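Local coordinates for protein Lys-gingipain W83 (Porphyromonas gingivalis, PDB 6I9A) that cleaves proteins after lysine as the catalytic subunit of a secreted cysteine protease that may act as a virulence factor, bound here to the inhibitor KYT-36, at residues L150-L155 with Y186-N191; S202-G207 with K240-I245; P170-G175 with G311-T316. One frame throughout, in Å; residues are numbered along the deposited sequence.

Contact 1 (L150-L155 with Y186-N191); sequences LEKVLL and YTDVYN
Strands 152-155 and 188-191 run side by side in the same direction, their axes 4.7 Å apart at the closest and 14° from parallel, with Lys152 beside Asp188 and Leu155 beside Asn191. They are the two strands of a beta-alpha-beta crossover whose helix is 163-178, and 188-192 forms one edge of the six-stranded sheet of the C25 peptidase fold. Three backbone bonds join them. Val153 N gives to Asp188 O at 3.0 Å, Tyr190 N gives to Val153 O, and Leu155 N gives to Tyr190 O. Where the strands begin, Glu151 O receives two weak bonds, from Thr187 N and Asp188 N, and lies at the edge of the Tyr186 ring.

On the face toward helix 163-178, Val153 turns its two methyls to different partners. CG1 meets Tyr186 CE1 at 3.5 Å, and CG2 lies alongside Val189 CG1 at 3.9 Å. Leu155 CD1 reaches the same Val189 methyl obliquely. Met176 of the helix packs on both Leu155 and Val189.

On the other face, Lys152 and Asp188 lie side by side and point the same way. In one of two lysine conformers the extended chain brings CE to 3.5 Å from Asp188 OD1. The Tyr190 ring stacks on His203 and brings CD2 obliquely to 3.2 Å from Val153 O. Leu154 CD1 packs on Tyr190 CB. At the solvent side a single water donates to both Glu151 OE2, at 2.7 Å, and Thr187 OG1, and that hydroxyl in turn donates to Asp188 OD1.

Contact 2 (S202-G207 with K240-I245); sequences SHLNTG and KYFLAI
The C-terminal end of the short helix 202-206 meets the chain that leads into strand 242-247, a central strand of the six-stranded sheet. Lys240 is the main link. Its ammonium NZ sits at the helix end and gives a hydrogen bond to Thr206 O at 2.9 Å and a weak one to Asn205 O. The nitrogen approaches Thr206 O from above the carbonyl plane, 59° out of it. A bend at chi3 (-67°) folds the lysine chain back against Thr206 O and Gly207 CA. Its charge lies by the carbonyls at the helix end, where it would probably be favourable. One water accepts from NZ and lies 2.8 Å from Asn205 O; a second lies within 2.9 Å of both Leu204 O and Lys240 O. Gly207 leaves the helix with positive phi.

Deeper in, Leu204 lays CD2 over one face of the Phe242 ring, 4.3 Å from its centroid, in a CH-pi contact. The two side chains cross at about a right angle. The Asn205 side chain is bound by Thr236 N through OD1. Leu204 packs the helix against strands 210-214 and 242-247, and Phe242 carries the packing on to Ala273 of strand 273-279.

Contact 3 (P170-G175 with G311-T316); sequences PTIKYG and GSYDAT. With NA (sodium ion), chain F; NA (sodium ion), chain E.
Tyr313 enters helix 170-175 as a knob in a hole formed by Thr171, Ile172, Tyr174 and Gly175. Its side chain runs across Thr171 at about a right angle. Tyr313 CE2 comes within 3.4 Å of Thr171 O, which lies at the ring edge. The phenol oxygen ends between apolar groups, with OH 3.6 Å from Ile172 CD1 and near Thr171 CG2; its polar partner is Asn212. Gly175 brings the backbone close, with CA 3.7 Å from Tyr313 CD2.

Tyr174 and Tyr313 slide past each other in opposite directions, meeting edge to edge through their CD2 atoms at 4.1 Å. Tyr174 then crosses Asp314 at about a right angle, its ring plane turned 73° from the carboxylate. Asp314 OD1 lies in the plane of the ring, 2.7 Å from Tyr174 OH, and has Tyr179 as its polar partner.

Both residues bind the same sodium ion, through Tyr174 OH at 2.5 Å and Asp314 OD2 at 2.3 Å. A water, Val293 O, Thr308 OG1 and Ser309 O complete the site. Asp314 OD2 also accepts from Gly311 N, the N-cap residue, which helps fix the carboxylate. A second sodium is bound by the carbonyls of Ala315, Thr316, Leu318, Ser321 and Tyr322 and by Asn323 OD1. The first ion thus ties the two nearly parallel helices together through a phenol and a carboxylate.

Overall arrangement
All three contacts belong to the C25 peptidase part of the chain and are built round one sheet. Contact 1 is within the sheet, at its edge. In contact 2 helix 202-206 packs on one face: His203 CE1 meets Tyr190 CD1 at 3.4 Å and Leu204 CD2 meets Leu154 CD2 at 3.8 Å. Helix 163-178 of contact 3 lies on the other, where Ile172 CG2 touches Leu155 CB at 3.7 Å. Contacts 2 and 3 do not touch; their centres are about 19 Å apart. The inhibitor KYT-36 lies near this region, about 7 Å from the side chain of Thr171 and about 13 Å from that of Leu155. None of the contacts holds the nucleophile Cys249 or His216.

Contact 1 (L150-L155 with Y186-N191)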
loop_
_atom_site.group_PDB
_atom_site.type_symbol
_atom_site.label_atom_id
_atom_site.label_comp_id
_atom_site.label_asym_id
_atom_site.label_seq_id
_atom_site.Cartn_x
_atom_site.Cartn_y
_atom_site.Cartn_z
ATOM N N LEU A 150 -9.692 -4.631 -13.717
ATOM C CA LEU A 150 -8.620 -5.206 -12.902
ATOM C C LEU A 150 -7.625 -5.985 -13.771
ATOM O O LEU A 150 -6.480 -6.236 -13.348
ATOM C CB LEU A 150 -9.220 -6.137 -11.849
ATOM C CG LEU A 150 -10.061 -5.448 -10.795
ATOM C CD1 LEU A 150 -10.703 -6.447 -9.861
ATOM C CD2 LEU A 150 -9.223 -4.457 -9.969
ATOM N N GLU A 151 -8.002 -6.327 -15.015
ATOM C CA GLU A 151 -7.176 -7.108 -15.929
ATOM C C GLU A 151 -6.340 -6.206 -16.836
ATOM O O GLU A 151 -5.761 -6.702 -17.822
ATOM C CB GLU A 151 -8.062 -8.046 -16.769
ATOM C CG GLU A 151 -8.895 -8.970 -15.857
ATOM C CD GLU A 151 -9.869 -9.833 -16.645
ATOM O OE1 GLU A 151 -9.776 -11.075 -16.542
ATOM O OE2 GLU A 151 -10.723 -9.262 -17.382
ATOM N N LYS A 152 -6.238 -4.924 -16.498
ATOM C CA LYS A 152 -5.585 -3.942 -17.370
ATOM C C LYS A 152 -4.615 -3.095 -16.570
ATOM O O LYS A 152 -4.895 -2.773 -15.405
ATOM C CB LYS A 152 -6.664 -3.057 -18.018
ATOM C CG LYS A 152 -7.822 -3.887 -18.610
ATOM C CD LYS A 152 -8.826 -3.021 -19.337
ATOM C CE LYS A 152 -10.013 -3.843 -19.803
ATOM N NZ LYS A 152 -11.087 -2.971 -20.321
ATOM N N VAL A 153 -3.489 -2.703 -17.189
ATOM C CA VAL A 153 -2.481 -1.877 -16.516
ATOM C C VAL A 153 -1.950 -0.872 -17.514
ATOM O O VAL A 153 -2.089 -1.058 -18.740
ATOM C CB VAL A 153 -1.309 -2.686 -15.888
ATOM C CG1 VAL A 153 -1.815 -3.701 -14.872
ATOM C CG2 VAL A 153 -0.436 -3.360 -16.946
ATOM N N LEU A 154 -1.316 0.194 -16.979
ATOM C CA LEU A 154 -0.647 1.230 -17.768
ATOM C C LEU A 154 0.785 1.354 -17.266
ATOM O O LEU A 154 1.030 1.605 -16.086
ATOM C CB LEU A 154 -1.379 2.555 -17.615
ATOM C CG LEU A 154 -0.710 3.765 -18.315
ATOM C CD1 LEU A 154 -0.592 3.578 -19.834
ATOM C CD2 LEU A 154 -1.433 5.039 -17.959
ATOM N N LEU A 155 1.748 1.163 -18.205
ATOM C CA LEU A 155 3.197 1.207 -17.898
ATOM C C LEU A 155 3.868 2.182 -18.839
ATOM O O LEU A 155 3.706 2.069 -20.073
ATOM C CB LEU A 155 3.773 -0.191 -18.093
ATOM C CG LEU A 155 3.129 -1.321 -17.271
ATOM C CD1 LEU A 155 3.719 -2.679 -17.668
ATOM C CD2 LEU A 155 3.339 -1.082 -15.742
ATOM N N TYR A 186 -3.553 -10.604 -17.487
ATOM C CA TYR A 186 -3.774 -9.239 -17.950
ATOM C C TYR A 186 -4.130 -9.237 -19.414
ATOM O O TYR A 186 -3.323 -9.686 -20.253
ATOM C CB TYR A 186 -2.536 -8.356 -17.704
ATOM C CG TYR A 186 -2.310 -8.155 -16.224
ATOM C CD1 TYR A 186 -2.996 -7.165 -15.525
ATOM C CD2 TYR A 186 -1.352 -8.893 -15.536
ATOM C CE1 TYR A 186 -2.783 -6.959 -14.156
ATOM C CE2 TYR A 186 -1.119 -8.681 -14.179
ATOM C CZ TYR A 186 -1.807 -7.682 -13.507
ATOM O OH TYR A 186 -1.542 -7.474 -12.167
ATOM N N THR A 187 -5.340 -8.783 -19.715
ATOM C CA THR A 187 -5.843 -8.742 -21.085
ATOM C C THR A 187 -5.360 -7.525 -21.847
ATOM O O THR A 187 -5.369 -7.543 -23.080
ATOM C CB THR A 187 -7.400 -8.714 -21.065
ATOM O OG1 THR A 187 -7.846 -7.563 -20.347
ATOM C CG2 THR A 187 -7.984 -9.979 -20.418
ATOM N N ASP A 188 -5.006 -6.441 -21.144
ATOM C CA ASP A 188 -4.612 -5.186 -21.778
ATOM C C ASP A 188 -3.471 -4.574 -20.999
ATOM O O ASP A 188 -3.658 -4.113 -19.864
ATOM C CB ASP A 188 -5.799 -4.226 -21.825
ATOM C CG ASP A 188 -6.974 -4.783 -22.602
ATOM O OD1 ASP A 188 -7.824 -5.464 -21.998
ATOM O OD2 ASP A 188 -7.001 -4.618 -23.841
ATOM N N VAL A 189 -2.289 -4.621 -21.572
ATOM C CA VAL A 189 -1.087 -4.098 -20.960
ATOM C C VAL A 189 -0.724 -2.879 -21.790
ATOM O O VAL A 189 0.009 -2.965 -22.789
ATOM C CB VAL A 189 0.005 -5.153 -20.851
ATOM C CG1 VAL A 189 1.263 -4.545 -20.235
ATOM C CG2 VAL A 189 -0.472 -6.349 -20.027
ATOM N N TYR A 190 -1.312 -1.736 -21.441
ATOM C CA TYR A 190 -1.055 -0.501 -22.190
ATOM C C TYR A 190 0.340 -0.055 -21.823
ATOM O O TYR A 190 0.633 0.132 -20.643
ATOM C CB TYR A 190 -2.075 0.565 -21.826
ATOM C CG TYR A 190 -3.525 0.141 -21.914
ATOM C CD1 TYR A 190 -4.120 -0.154 -23.141
ATOM C CD2 TYR A 190 -4.320 0.093 -20.772
ATOM C CE1 TYR A 190 -5.476 -0.491 -23.217
ATOM C CE2 TYR A 190 -5.669 -0.190 -20.839
ATOM C CZ TYR A 190 -6.234 -0.504 -22.055
ATOM O OH TYR A 190 -7.597 -0.747 -22.088
ATOM N N ASN A 191 1.220 0.089 -22.803
ATOM C CA ASN A 191 2.629 0.413 -22.482
ATOM C C ASN A 191 3.167 1.381 -23.508
ATOM O O ASN A 191 2.909 1.239 -24.714
ATOM C CB ASN A 191 3.472 -0.869 -22.403
ATOM C CG ASN A 191 3.632 -1.613 -23.698
ATOM O OD1 ASN A 191 4.687 -1.508 -24.339
ATOM N ND2 ASN A 191 2.632 -2.396 -24.105
HETATM O O HOH W 1 -10.469 -7.469 -19.446
#

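Contact 2 (S202-G207 with K240-I245)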
loop_
_atom_site.group_PDB
_atom_site.type_symbol
_atom_site.label_atom_id
_atom_site.label_comp_id
_atom_site.label_asym_id
_atom_site.label_seq_id
_atom_site.Cartn_x
_atom_site.Cartn_y
_atom_site.Cartn_z
ATOM N N SER A 202 -5.273 8.229 -21.526
ATOM C CA SER A 202 -6.688 7.881 -21.738
ATOM C C SER A 202 -7.074 6.645 -20.958
ATOM O O SER A 202 -8.215 6.498 -20.481
ATOM C CB SER A 202 -6.928 7.604 -23.223
ATOM O OG SER A 202 -6.944 8.841 -23.904
ATOM N N HIS A 203 -6.110 5.723 -20.817
ATOM C CA HIS A 203 -6.354 4.433 -20.164
ATOM C C HIS A 203 -6.653 4.597 -18.668
ATOM O O HIS A 203 -7.321 3.734 -18.089
ATOM C CB HIS A 203 -5.152 3.504 -20.389
ATOM C CG HIS A 203 -4.746 3.450 -21.833
ATOM N ND1 HIS A 203 -5.589 2.983 -22.817
ATOM C CD2 HIS A 203 -3.580 3.818 -22.408
ATOM C CE1 HIS A 203 -4.911 3.088 -23.952
ATOM N NE2 HIS A 203 -3.698 3.590 -23.752
ATOM N N LEU A 204 -6.230 5.718 -18.060
ATOM C CA LEU A 204 -6.611 5.939 -16.668
ATOM C C LEU A 204 -8.096 6.182 -16.529
ATOM O O LEU A 204 -8.679 5.839 -15.505
ATOM C CB LEU A 204 -5.885 7.177 -16.122
ATOM C CG LEU A 204 -4.341 7.090 -16.052
ATOM C CD1 LEU A 204 -3.814 8.375 -15.459
ATOM C CD2 LEU A 204 -3.876 5.884 -15.210
ATOM N N ASN A 205 -8.725 6.711 -17.585
ATOM C CA ASN A 205 -10.162 6.948 -17.586
ATOM C C ASN A 205 -10.933 5.682 -17.865
ATOM O O ASN A 205 -11.940 5.403 -17.198
ATOM C CB ASN A 205 -10.508 7.972 -18.659
ATOM C CG ASN A 205 -10.039 9.340 -18.347
ATOM O OD1 ASN A 205 -10.117 9.802 -17.201
ATOM N ND2 ASN A 205 -9.531 10.020 -19.357
ATOM N N THR A 206 -10.504 4.900 -18.866
ATOM C CA THR A 206 -11.280 3.730 -19.268
ATOM C C THR A 206 -11.142 2.595 -18.272
ATOM O O THR A 206 -12.082 1.796 -18.134
ATOM C CB THR A 206 -10.918 3.271 -20.681
ATOM O OG1 THR A 206 -9.530 2.960 -20.696
ATOM C CG2 THR A 206 -11.228 4.331 -21.742
ATOM N N GLY A 207 -10.007 2.510 -17.593
ATOM C CA GLY A 207 -9.852 1.573 -16.490
ATOM C C GLY A 207 -8.571 0.792 -16.535
ATOM O O GLY A 207 -8.318 0.010 -17.454
ATOM N N LYS A 240 -13.378 2.616 -10.860
ATOM C CA LYS A 240 -12.247 1.890 -11.452
ATOM C C LYS A 240 -10.938 2.419 -10.881
ATOM O O LYS A 240 -10.112 3.035 -11.582
ATOM C CB LYS A 240 -12.307 2.040 -12.983
ATOM C CG LYS A 240 -13.531 1.285 -13.584
ATOM C CD LYS A 240 -13.602 1.477 -15.097
ATOM C CE LYS A 240 -13.906 2.894 -15.509
ATOM N NZ LYS A 240 -14.376 3.027 -16.949
ATOM N N TYR A 241 -10.749 2.191 -9.568
ATOM C CA TYR A 241 -9.655 2.820 -8.854
ATOM C C TYR A 241 -8.396 1.995 -8.912
ATOM O O TYR A 241 -8.382 0.780 -8.796
ATOM C CB TYR A 241 -10.073 3.111 -7.389
ATOM C CG TYR A 241 -11.413 3.818 -7.380
ATOM C CD1 TYR A 241 -11.612 4.984 -8.119
ATOM C CD2 TYR A 241 -12.508 3.250 -6.740
ATOM C CE1 TYR A 241 -12.876 5.564 -8.222
ATOM C CE2 TYR A 241 -13.786 3.846 -6.812
ATOM C CZ TYR A 241 -13.954 5.001 -7.559
ATOM O OH TYR A 241 -15.182 5.613 -7.709
ATOM N N PHE A 242 -7.256 2.711 -9.031
ATOM C CA PHE A 242 -5.961 2.056 -9.231
ATOM C C PHE A 242 -4.953 2.356 -8.114
ATOM O O PHE A 242 -5.095 3.328 -7.343
ATOM C CB PHE A 242 -5.381 2.444 -10.627
ATOM C CG PHE A 242 -5.392 3.933 -10.944
ATOM C CD1 PHE A 242 -4.431 4.800 -10.414
ATOM C CD2 PHE A 242 -6.325 4.447 -11.839
ATOM C CE1 PHE A 242 -4.476 6.158 -10.713
ATOM C CE2 PHE A 242 -6.348 5.788 -12.150
ATOM C CZ PHE A 242 -5.424 6.630 -11.621
ATOM N N LEU A 243 -3.889 1.545 -8.120
ATOM C CA LEU A 243 -2.639 1.897 -7.441
ATOM C C LEU A 243 -1.764 2.582 -8.498
ATOM O O LEU A 243 -1.644 2.064 -9.619
ATOM C CB LEU A 243 -1.957 0.601 -6.990
ATOM C CG LEU A 243 -0.485 0.762 -6.546
ATOM C CD1 LEU A 243 -0.324 1.694 -5.339
ATOM C CD2 LEU A 243 0.109 -0.592 -6.204
ATOM N N ALA A 244 -1.189 3.739 -8.167
ATOM C CA ALA A 244 -0.231 4.383 -9.085
ATOM C C ALA A 244 1.105 4.480 -8.382
ATOM O O ALA A 244 1.175 4.738 -7.158
ATOM C CB ALA A 244 -0.735 5.743 -9.511
ATOM N N ILE A 245 2.164 4.311 -9.173
ATOM C CA ILE A 245 3.563 4.415 -8.660
ATOM C C ILE A 245 4.312 5.355 -9.592
ATOM O O ILE A 245 4.411 5.100 -10.820
ATOM C CB ILE A 245 4.246 3.039 -8.609
ATOM C CG1 ILE A 245 3.441 2.100 -7.697
ATOM C CG2 ILE A 245 5.706 3.202 -8.119
ATOM C CD1 ILE A 245 4.093 0.734 -7.477
HETATM O O HOH W 2 -8.692 3.350 -14.097
HETATM O O HOH W 3 -14.743 5.877 -17.349
#

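Contact 3 (P170-G175 with G311-T316)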
loop_
_atom_site.group_PDB
_atom_site.type_symbol
_atom_site.label_atom_id
_atom_site.label_comp_id
_atom_site.label_asym_id
_atom_site.label_seq_id
_atom_site.Cartn_x
_atom_site.Cartn_y
_atom_site.Cartn_z
ATOM N N PRO A 170 14.196 -0.794 -20.298
ATOM C CA PRO A 170 14.485 -2.093 -19.654
ATOM C C PRO A 170 13.608 -2.342 -18.428
ATOM O O PRO A 170 13.203 -3.472 -18.182
ATOM C CB PRO A 170 15.999 -2.014 -19.313
ATOM C CG PRO A 170 16.542 -1.037 -20.359
ATOM C CD PRO A 170 15.447 -0.041 -20.602
ATOM N N THR A 171 13.315 -1.275 -17.640
ATOM C CA THR A 171 12.447 -1.449 -16.451
ATOM C C THR A 171 11.069 -1.970 -16.866
ATOM O O THR A 171 10.597 -3.006 -16.352
ATOM C CB THR A 171 12.272 -0.121 -15.734
ATOM O OG1 THR A 171 13.532 0.346 -15.220
ATOM C CG2 THR A 171 11.300 -0.253 -14.552
ATOM N N ILE A 172 10.413 -1.248 -17.792
ATOM C CA ILE A 172 9.033 -1.627 -18.150
ATOM C C ILE A 172 9.030 -2.961 -18.891
ATOM O O ILE A 172 8.136 -3.793 -18.662
ATOM C CB ILE A 172 8.418 -0.477 -18.992
ATOM C CG1 ILE A 172 8.323 0.830 -18.191
ATOM C CG2 ILE A 172 7.045 -0.893 -19.580
ATOM C CD1 ILE A 172 7.626 0.771 -16.887
ATOM N N LYS A 173 10.034 -3.217 -19.736
ATOM C CA LYS A 173 10.116 -4.496 -20.445
ATOM C C LYS A 173 10.270 -5.656 -19.481
ATOM O O LYS A 173 9.734 -6.743 -19.730
ATOM C CB LYS A 173 11.224 -4.484 -21.492
ATOM C CG LYS A 173 10.915 -3.559 -22.677
ATOM C CD LYS A 173 12.113 -3.481 -23.650
ATOM C CE LYS A 173 11.718 -2.743 -24.922
ATOM N NZ LYS A 173 12.861 -2.704 -25.872
ATOM N N TYR A 174 11.039 -5.497 -18.397
ATOM C CA TYR A 174 11.183 -6.566 -17.394
ATOM C C TYR A 174 9.817 -6.851 -16.754
ATOM O O TYR A 174 9.396 -7.993 -16.669
ATOM C CB TYR A 174 12.202 -6.090 -16.319
ATOM C CG TYR A 174 12.430 -7.097 -15.218
ATOM C CD1 TYR A 174 13.509 -7.991 -15.267
ATOM C CD2 TYR A 174 11.580 -7.155 -14.117
ATOM C CE1 TYR A 174 13.757 -8.878 -14.228
ATOM C CE2 TYR A 174 11.806 -8.061 -13.073
ATOM C CZ TYR A 174 12.887 -8.917 -13.145
ATOM O OH TYR A 174 13.169 -9.809 -12.150
ATOM N N GLY A 175 9.115 -5.790 -16.341
ATOM C CA GLY A 175 7.770 -5.962 -15.789
ATOM C C GLY A 175 6.829 -6.730 -16.717
ATOM O O GLY A 175 6.095 -7.639 -16.278
ATOM N N GLY A 311 13.180 -7.309 -6.932
ATOM C CA GLY A 311 12.748 -5.921 -6.914
ATOM C C GLY A 311 11.268 -5.831 -6.643
ATOM O O GLY A 311 10.613 -6.819 -6.254
ATOM N N SER A 312 10.728 -4.615 -6.784
ATOM C CA SER A 312 9.325 -4.385 -6.435
ATOM C C SER A 312 8.373 -5.209 -7.313
ATOM O O SER A 312 7.401 -5.773 -6.799
ATOM C CB SER A 312 8.983 -2.907 -6.515
ATOM O OG SER A 312 9.013 -2.472 -7.866
ATOM N N TYR A 313 8.631 -5.310 -8.613
ATOM C CA TYR A 313 7.740 -6.135 -9.461
ATOM C C TYR A 313 7.769 -7.609 -9.023
ATOM O O TYR A 313 6.729 -8.247 -8.868
ATOM C CB TYR A 313 8.135 -6.060 -10.936
ATOM C CG TYR A 313 8.057 -4.723 -11.651
ATOM C CD1 TYR A 313 7.042 -3.814 -11.390
ATOM C CD2 TYR A 313 8.950 -4.420 -12.659
ATOM C CE1 TYR A 313 6.921 -2.631 -12.132
ATOM C CE2 TYR A 313 8.822 -3.260 -13.417
ATOM C CZ TYR A 313 7.805 -2.374 -13.153
ATOM O OH TYR A 313 7.706 -1.273 -13.951
ATOM N N ASP A 314 8.979 -8.126 -8.787
ATOM C CA ASP A 314 9.130 -9.521 -8.375
ATOM C C ASP A 314 8.370 -9.778 -7.084
ATOM O O ASP A 314 7.652 -10.792 -6.956
ATOM C CB ASP A 314 10.601 -9.886 -8.131
ATOM C CG ASP A 314 11.547 -9.771 -9.298
ATOM O OD1 ASP A 314 11.159 -10.210 -10.431
ATOM O OD2 ASP A 314 12.676 -9.262 -9.102
ATOM N N ALA A 315 8.494 -8.866 -6.098
ATOM C CA ALA A 315 7.866 -9.081 -4.809
ATOM C C ALA A 315 6.363 -9.038 -4.959
ATOM O O ALA A 315 5.659 -9.887 -4.379
ATOM C CB ALA A 315 8.340 -7.982 -3.862
ATOM N N THR A 316 5.863 -8.073 -5.740
ATOM C CA THR A 316 4.413 -7.956 -5.943
ATOM C C THR A 316 3.859 -9.329 -6.333
ATOM O O THR A 316 2.822 -9.765 -5.799
ATOM C CB THR A 316 4.140 -6.927 -7.073
ATOM O OG1 THR A 316 4.646 -5.619 -6.686
ATOM C CG2 THR A 316 2.647 -6.777 -7.277
HETATM NA NA NA F . 14.715 -9.223 -10.261
HETATM NA NA NA E . 3.239 -10.630 -3.544
HETATM O O HOH W 4 15.018 -11.591 -9.732
#